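Long-range contact in endo-1,4-beta-xylanase (Bacteroides thetaiotaomicron VPI-5482, PDB 3KST), which probably hydrolyses glycosidic bonds in plant polysaccharides such as xylan, as a calcium-binding member of glycosyl hydrolase family 43: residues A[130-144]-A[190-203]. Sequence-based numbering, arbitrary orientation.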
loop_
_atom_site.group_PDB
_atom_site.type_symbol
_atom_site.label_atom_id
_atom_site.label_comp_id
_atom_site.label_asym_id
_atom_site.label_seq_id
_atom_site.Cartn_x
_atom_site.Cartn_y
_atom_site.Cartn_z
ATOM N N ASP A 130 7.129 -0.741 4.166
ATOM C CA ASP A 130 6.215 -0.919 3.027
ATOM C C ASP A 130 5.774 -2.373 2.710
ATOM O O ASP A 130 5.683 -2.792 1.561
ATOM C CB ASP A 130 6.745 -0.192 1.764
ATOM C CG ASP A 130 6.879 1.294 1.944
ATOM O OD1 ASP A 130 6.713 1.783 3.065
ATOM O OD2 ASP A 130 7.105 1.982 0.927
ATOM N N THR A 131 5.467 -3.096 3.772
ATOM C CA THR A 131 4.939 -4.448 3.674
ATOM C C THR A 131 3.716 -4.548 2.736
ATOM O O THR A 131 2.821 -3.696 2.770
ATOM C CB THR A 131 4.420 -4.952 5.024
ATOM O OG1 THR A 131 3.502 -3.994 5.572
ATOM C CG2 THR A 131 5.536 -5.215 5.989
ATOM N N SER A 132 3.693 -5.586 1.916
ATOM C CA SER A 132 2.510 -5.927 1.129
ATOM C C SER A 132 2.516 -7.444 0.996
ATOM O O SER A 132 3.520 -7.996 0.537
ATOM C CB SER A 132 2.493 -5.283 -0.248
ATOM O OG SER A 132 1.219 -5.494 -0.835
ATOM N N LEU A 133 1.424 -8.075 1.451
ATOM C CA LEU A 133 1.245 -9.529 1.419
ATOM C C LEU A 133 0.535 -9.995 0.146
ATOM O O LEU A 133 -0.404 -9.366 -0.356
ATOM C CB LEU A 133 0.419 -10.005 2.628
ATOM C CG LEU A 133 0.126 -11.505 2.822
ATOM C CD1 LEU A 133 1.405 -12.317 3.158
ATOM C CD2 LEU A 133 -0.898 -11.648 3.915
ATOM N N PHE A 134 0.970 -11.159 -0.325
ATOM C CA PHE A 134 0.349 -11.860 -1.440
ATOM C C PHE A 134 0.305 -13.360 -1.139
ATOM O O PHE A 134 1.334 -13.956 -0.850
ATOM C CB PHE A 134 1.135 -11.653 -2.706
ATOM C CG PHE A 134 0.622 -12.486 -3.859
ATOM C CD1 PHE A 134 -0.640 -12.250 -4.383
ATOM C CD2 PHE A 134 1.399 -13.534 -4.379
ATOM C CE1 PHE A 134 -1.139 -13.036 -5.444
ATOM C CE2 PHE A 134 0.929 -14.324 -5.430
ATOM C CZ PHE A 134 -0.341 -14.076 -5.965
ATOM N N ILE A 135 -0.880 -13.962 -1.220
ATOM C CA ILE A 135 -1.054 -15.407 -0.987
ATOM C C ILE A 135 -1.428 -15.999 -2.342
ATOM O O ILE A 135 -2.487 -15.702 -2.871
ATOM C CB ILE A 135 -2.124 -15.730 0.090
ATOM C CG1 ILE A 135 -1.691 -15.143 1.439
ATOM C CG2 ILE A 135 -2.275 -17.266 0.270
ATOM C CD1 ILE A 135 -2.777 -15.230 2.551
ATOM N N ASP A 136 -0.577 -16.873 -2.863
ATOM C CA ASP A 136 -0.741 -17.395 -4.222
ATOM C C ASP A 136 -1.830 -18.483 -4.265
ATOM O O ASP A 136 -2.306 -18.940 -3.235
ATOM C CB ASP A 136 0.621 -17.938 -4.730
ATOM C CG ASP A 136 0.765 -17.907 -6.237
ATOM O OD1 ASP A 136 -0.204 -17.555 -6.951
ATOM O OD2 ASP A 136 1.848 -18.278 -6.722
ATOM N N ASP A 137 -2.205 -18.875 -5.479
ATOM C CA ASP A 137 -3.176 -19.954 -5.732
ATOM C C ASP A 137 -2.775 -21.292 -5.064
ATOM O O ASP A 137 -3.645 -22.080 -4.694
ATOM C CB ASP A 137 -3.385 -20.094 -7.234
ATOM C CG ASP A 137 -3.973 -18.834 -7.858
ATOM O OD1 ASP A 137 -4.829 -18.173 -7.223
ATOM O OD2 ASP A 137 -3.566 -18.486 -8.967
ATOM N N ASP A 138 -1.460 -21.492 -4.936
ATOM C CA ASP A 138 -0.749 -22.589 -4.246
ATOM C C ASP A 138 -1.008 -22.635 -2.718
ATOM O O ASP A 138 -0.765 -23.651 -2.047
ATOM C CB ASP A 138 0.749 -22.257 -4.494
ATOM C CG ASP A 138 1.720 -23.295 -4.037
ATOM O OD1 ASP A 138 1.372 -24.397 -3.591
ATOM O OD2 ASP A 138 2.902 -22.955 -4.173
ATOM N N GLY A 139 -1.401 -21.489 -2.150
ATOM C CA GLY A 139 -1.532 -21.311 -0.695
ATOM C C GLY A 139 -0.282 -20.728 -0.022
ATOM O O GLY A 139 -0.313 -20.455 1.174
ATOM N N THR A 140 0.782 -20.492 -0.787
ATOM C CA THR A 140 2.059 -20.007 -0.270
ATOM C C THR A 140 1.983 -18.488 -0.057
ATOM O O THR A 140 1.694 -17.760 -1.017
ATOM C CB THR A 140 3.213 -20.351 -1.254
ATOM O OG1 THR A 140 3.229 -21.784 -1.491
ATOM C CG2 THR A 140 4.607 -19.853 -0.764
ATOM N N PRO A 141 2.270 -18.018 1.174
ATOM C CA PRO A 141 2.280 -16.565 1.454
ATOM C C PRO A 141 3.613 -15.920 1.066
ATOM O O PRO A 141 4.664 -16.497 1.349
ATOM C CB PRO A 141 2.088 -16.519 2.977
ATOM C CG PRO A 141 2.723 -17.758 3.463
ATOM C CD PRO A 141 2.465 -18.793 2.416
ATOM N N TYR A 142 3.558 -14.746 0.424
ATOM C CA TYR A 142 4.749 -13.948 0.075
ATOM C C TYR A 142 4.590 -12.547 0.640
ATOM O O TYR A 142 3.489 -11.987 0.562
ATOM C CB TYR A 142 4.947 -13.856 -1.441
ATOM C CG TYR A 142 5.160 -15.189 -2.077
ATOM C CD1 TYR A 142 6.424 -15.775 -2.112
ATOM C CD2 TYR A 142 4.082 -15.884 -2.655
ATOM C CE1 TYR A 142 6.619 -17.034 -2.718
ATOM C CE2 TYR A 142 4.266 -17.119 -3.255
ATOM C CZ TYR A 142 5.531 -17.698 -3.266
ATOM O OH TYR A 142 5.677 -18.914 -3.875
ATOM N N LEU A 143 5.665 -11.995 1.206
ATOM C CA LEU A 143 5.696 -10.612 1.701
ATOM C C LEU A 143 6.708 -9.820 0.891
ATOM O O LEU A 143 7.899 -10.216 0.785
ATOM C CB LEU A 143 6.045 -10.523 3.201
ATOM C CG LEU A 143 5.811 -9.143 3.851
ATOM C CD1 LEU A 143 4.323 -8.870 3.889
ATOM C CD2 LEU A 143 6.350 -9.066 5.305
ATOM N N TYR A 144 6.222 -8.722 0.309
ATOM C CA TYR A 144 7.002 -7.744 -0.434
ATOM C C TYR A 144 7.252 -6.606 0.550
ATOM O O TYR A 144 6.373 -6.265 1.330
ATOM C CB TYR A 144 6.259 -7.272 -1.689
ATOM C CG TYR A 144 5.978 -8.446 -2.581
ATOM C CD1 TYR A 144 4.878 -9.270 -2.342
ATOM C CD2 TYR A 144 6.855 -8.797 -3.616
ATOM C CE1 TYR A 144 4.651 -10.421 -3.105
ATOM C CE2 TYR A 144 6.619 -9.945 -4.406
ATOM C CZ TYR A 144 5.511 -10.742 -4.141
ATOM O OH TYR A 144 5.253 -11.869 -4.878
ATOM N N GLU A 190 9.638 1.559 -4.028
ATOM C CA GLU A 190 8.931 1.255 -2.776
ATOM C C GLU A 190 7.433 1.122 -2.990
ATOM O O GLU A 190 6.960 1.134 -4.143
ATOM C CB GLU A 190 9.231 2.352 -1.734
ATOM C CG GLU A 190 8.668 3.749 -2.075
ATOM C CD GLU A 190 9.028 4.841 -1.047
ATOM O OE1 GLU A 190 9.964 4.653 -0.234
ATOM O OE2 GLU A 190 8.357 5.895 -1.073
ATOM N N GLY A 191 6.700 0.992 -1.873
ATOM C CA GLY A 191 5.259 0.847 -1.877
ATOM C C GLY A 191 4.768 -0.250 -2.808
ATOM O O GLY A 191 3.913 0.018 -3.642
ATOM N N PRO A 192 5.329 -1.475 -2.708
ATOM C CA PRO A 192 4.874 -2.579 -3.555
ATOM C C PRO A 192 3.395 -3.001 -3.394
ATOM O O PRO A 192 2.791 -2.861 -2.325
ATOM C CB PRO A 192 5.794 -3.741 -3.115
ATOM C CG PRO A 192 6.075 -3.460 -1.730
ATOM C CD PRO A 192 6.263 -1.970 -1.676
ATOM N N SER A 193 2.841 -3.531 -4.484
ATOM C CA SER A 193 1.499 -4.141 -4.553
ATOM C C SER A 193 1.579 -5.295 -5.551
ATOM O O SER A 193 2.136 -5.119 -6.640
ATOM C CB SER A 193 0.448 -3.133 -5.005
ATOM O OG SER A 193 0.405 -2.013 -4.130
ATOM N N LEU A 194 0.988 -6.439 -5.213
ATOM C CA LEU A 194 1.066 -7.631 -6.060
ATOM C C LEU A 194 -0.328 -8.055 -6.483
ATOM O O LEU A 194 -1.259 -8.103 -5.655
ATOM C CB LEU A 194 1.806 -8.764 -5.318
ATOM C CG LEU A 194 2.571 -9.827 -6.108
ATOM C CD1 LEU A 194 1.656 -10.623 -7.028
ATOM C CD2 LEU A 194 3.762 -9.209 -6.879
ATOM N N LEU A 195 -0.471 -8.320 -7.774
ATOM C CA LEU A 195 -1.695 -8.917 -8.339
ATOM C C LEU A 195 -1.286 -10.005 -9.323
ATOM O O LEU A 195 -0.261 -9.872 -10.017
ATOM C CB LEU A 195 -2.525 -7.882 -9.057
ATOM C CG LEU A 195 -3.260 -6.843 -8.238
ATOM C CD1 LEU A 195 -3.997 -5.988 -9.212
ATOM C CD2 LEU A 195 -4.214 -7.483 -7.254
ATOM N N LYS A 196 -2.072 -11.081 -9.369
ATOM C CA LYS A 196 -1.830 -12.160 -10.335
ATOM C C LYS A 196 -3.035 -12.207 -11.265
ATOM O O LYS A 196 -4.168 -12.069 -10.803
ATOM C CB LYS A 196 -1.675 -13.495 -9.618
ATOM C CG LYS A 196 -1.365 -14.696 -10.561
ATOM C CD LYS A 196 -1.356 -15.990 -9.772
ATOM C CE LYS A 196 -0.958 -17.215 -10.589
ATOM N NZ LYS A 196 -0.941 -18.478 -9.730
ATOM N N LYS A 197 -2.793 -12.342 -12.565
ATOM C CA LYS A 197 -3.884 -12.521 -13.549
ATOM C C LYS A 197 -3.397 -13.332 -14.736
ATOM O O LYS A 197 -2.352 -13.006 -15.280
ATOM C CB LYS A 197 -4.402 -11.183 -14.031
ATOM C CG LYS A 197 -5.718 -11.262 -14.804
ATOM C CD LYS A 197 -6.195 -9.871 -15.180
ATOM C CE LYS A 197 -7.630 -9.887 -15.685
ATOM N NZ LYS A 197 -8.076 -8.514 -16.042
ATOM N N ASN A 198 -4.131 -14.408 -15.081
ATOM C CA ASN A 198 -3.816 -15.296 -16.227
ATOM C C ASN A 198 -2.348 -15.793 -16.246
ATOM O O ASN A 198 -1.659 -15.715 -17.275
ATOM C CB ASN A 198 -4.164 -14.613 -17.567
ATOM C CG ASN A 198 -5.609 -14.058 -17.622
ATOM O OD1 ASN A 198 -6.491 -14.433 -16.835
ATOM N ND2 ASN A 198 -5.842 -13.157 -18.570
ATOM N N GLY A 199 -1.870 -16.205 -15.069
ATOM C CA GLY A 199 -0.532 -16.753 -14.895
ATOM C C GLY A 199 0.651 -15.803 -14.811
ATOM O O GLY A 199 1.775 -16.268 -14.701
ATOM N N VAL A 200 0.396 -14.497 -14.806
ATOM C CA VAL A 200 1.443 -13.481 -14.759
ATOM C C VAL A 200 1.302 -12.727 -13.449
ATOM O O VAL A 200 0.167 -12.419 -13.034
ATOM C CB VAL A 200 1.345 -12.539 -15.978
ATOM C CG1 VAL A 200 2.484 -11.538 -15.953
ATOM C CG2 VAL A 200 1.404 -13.372 -17.280
ATOM N N TYR A 201 2.437 -12.498 -12.786
ATOM C CA TYR A 201 2.499 -11.765 -11.506
ATOM C C TYR A 201 2.927 -10.342 -11.822
ATOM O O TYR A 201 3.964 -10.147 -12.475
ATOM C CB TYR A 201 3.508 -12.409 -10.560
ATOM C CG TYR A 201 3.132 -13.835 -10.213
ATOM C CD1 TYR A 201 3.556 -14.903 -11.014
ATOM C CD2 TYR A 201 2.345 -14.123 -9.100
ATOM C CE1 TYR A 201 3.203 -16.233 -10.709
ATOM C CE2 TYR A 201 1.990 -15.444 -8.785
ATOM C CZ TYR A 201 2.441 -16.495 -9.600
ATOM O OH TYR A 201 2.131 -17.810 -9.326
ATOM N N TYR A 202 2.105 -9.372 -11.395
ATOM C CA TYR A 202 2.301 -7.943 -11.611
ATOM C C TYR A 202 2.688 -7.285 -10.311
ATOM O O TYR A 202 1.914 -7.370 -9.330
ATOM C CB TYR A 202 0.994 -7.290 -12.094
ATOM C CG TYR A 202 0.543 -7.784 -13.434
ATOM C CD1 TYR A 202 -0.151 -8.989 -13.554
ATOM C CD2 TYR A 202 0.807 -7.044 -14.605
ATOM C CE1 TYR A 202 -0.558 -9.440 -14.791
ATOM C CE2 TYR A 202 0.426 -7.491 -15.835
ATOM C CZ TYR A 202 -0.274 -8.694 -15.928
ATOM O OH TYR A 202 -0.667 -9.173 -17.134
ATOM N N LEU A 203 3.884 -6.688 -10.295
ATOM C CA LEU A 203 4.405 -5.972 -9.135
ATOM C C LEU A 203 4.287 -4.490 -9.463
ATOM O O LEU A 203 5.008 -3.980 -10.339
ATOM C CB LEU A 203 5.845 -6.388 -8.832
ATOM C CG LEU A 203 6.539 -5.894 -7.555
ATOM C CD1 LEU A 203 7.846 -6.694 -7.342
ATOM C CD2 LEU A 203 6.823 -4.410 -7.515
HETATM O O HOH W 1 3.493 -1.366 -0.019
HETATM O O HOH W 2 0.261 -7.398 -2.489
#
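With CG of F134 set anti to the backbone N (chi1 173°) and that of L194 likewise (chi1 -152°), ring and branched side chain meet midway between two nearly parallel strands, 130-135 and 190-197. L194 spends its two methyls on two rings: CD1 sits over the centre of the F134 face, 3.7 Å from its centroid, while CD2 lies over a face of Y144, whose OH is hydrogen-bonded to the carbonyl of P225. F134 CE2 lies at the edge of the Y201 ring, 3.7 Å from Y201 CE2, in an oblique pairing of the two rings.

At the outer end, K196, fully extended, passes its CG over one Y201 face, toward the rim, and delivers NZ to two carboxylates, in salt bridges with D137 OD2 (2.7 Å) and D136 OD1 (3.0 Å). D136 OD1 also accepts D137 N from the same face of its plane, and D136 OD2 takes the Y201 hydroxyl through its syn lone pair at 2.7 Å. Replacing D136 with an alanine would probably leave the Y201 hydroxyl without this acceptor and K196 with one carboxylate fewer, its amino group freer to swing.

Toward the centre of the family's five-bladed beta-propeller, two waters bridge these inner strands of adjacent blades, beside the ring of P192. One molecule donates to D130 O and P192 O; another joins S132 OG and L133 O to L194 N, and S132 OG also hydrogen-bonds with E83, a calcium ligand. D130 OD2 receives G191 N on its anti side, at 3.0 Å.

That bond ties D130 to the chain next to E190, the predicted proton donor, whose OE1 lies 4.1 Å from D130 OD2 and hydrogen-bonds with N152, while OE2 hydrogen-bonds with Y215. Such proximity of two carboxylates is consistent with the pKa-modulating and orienting role predicted for D130.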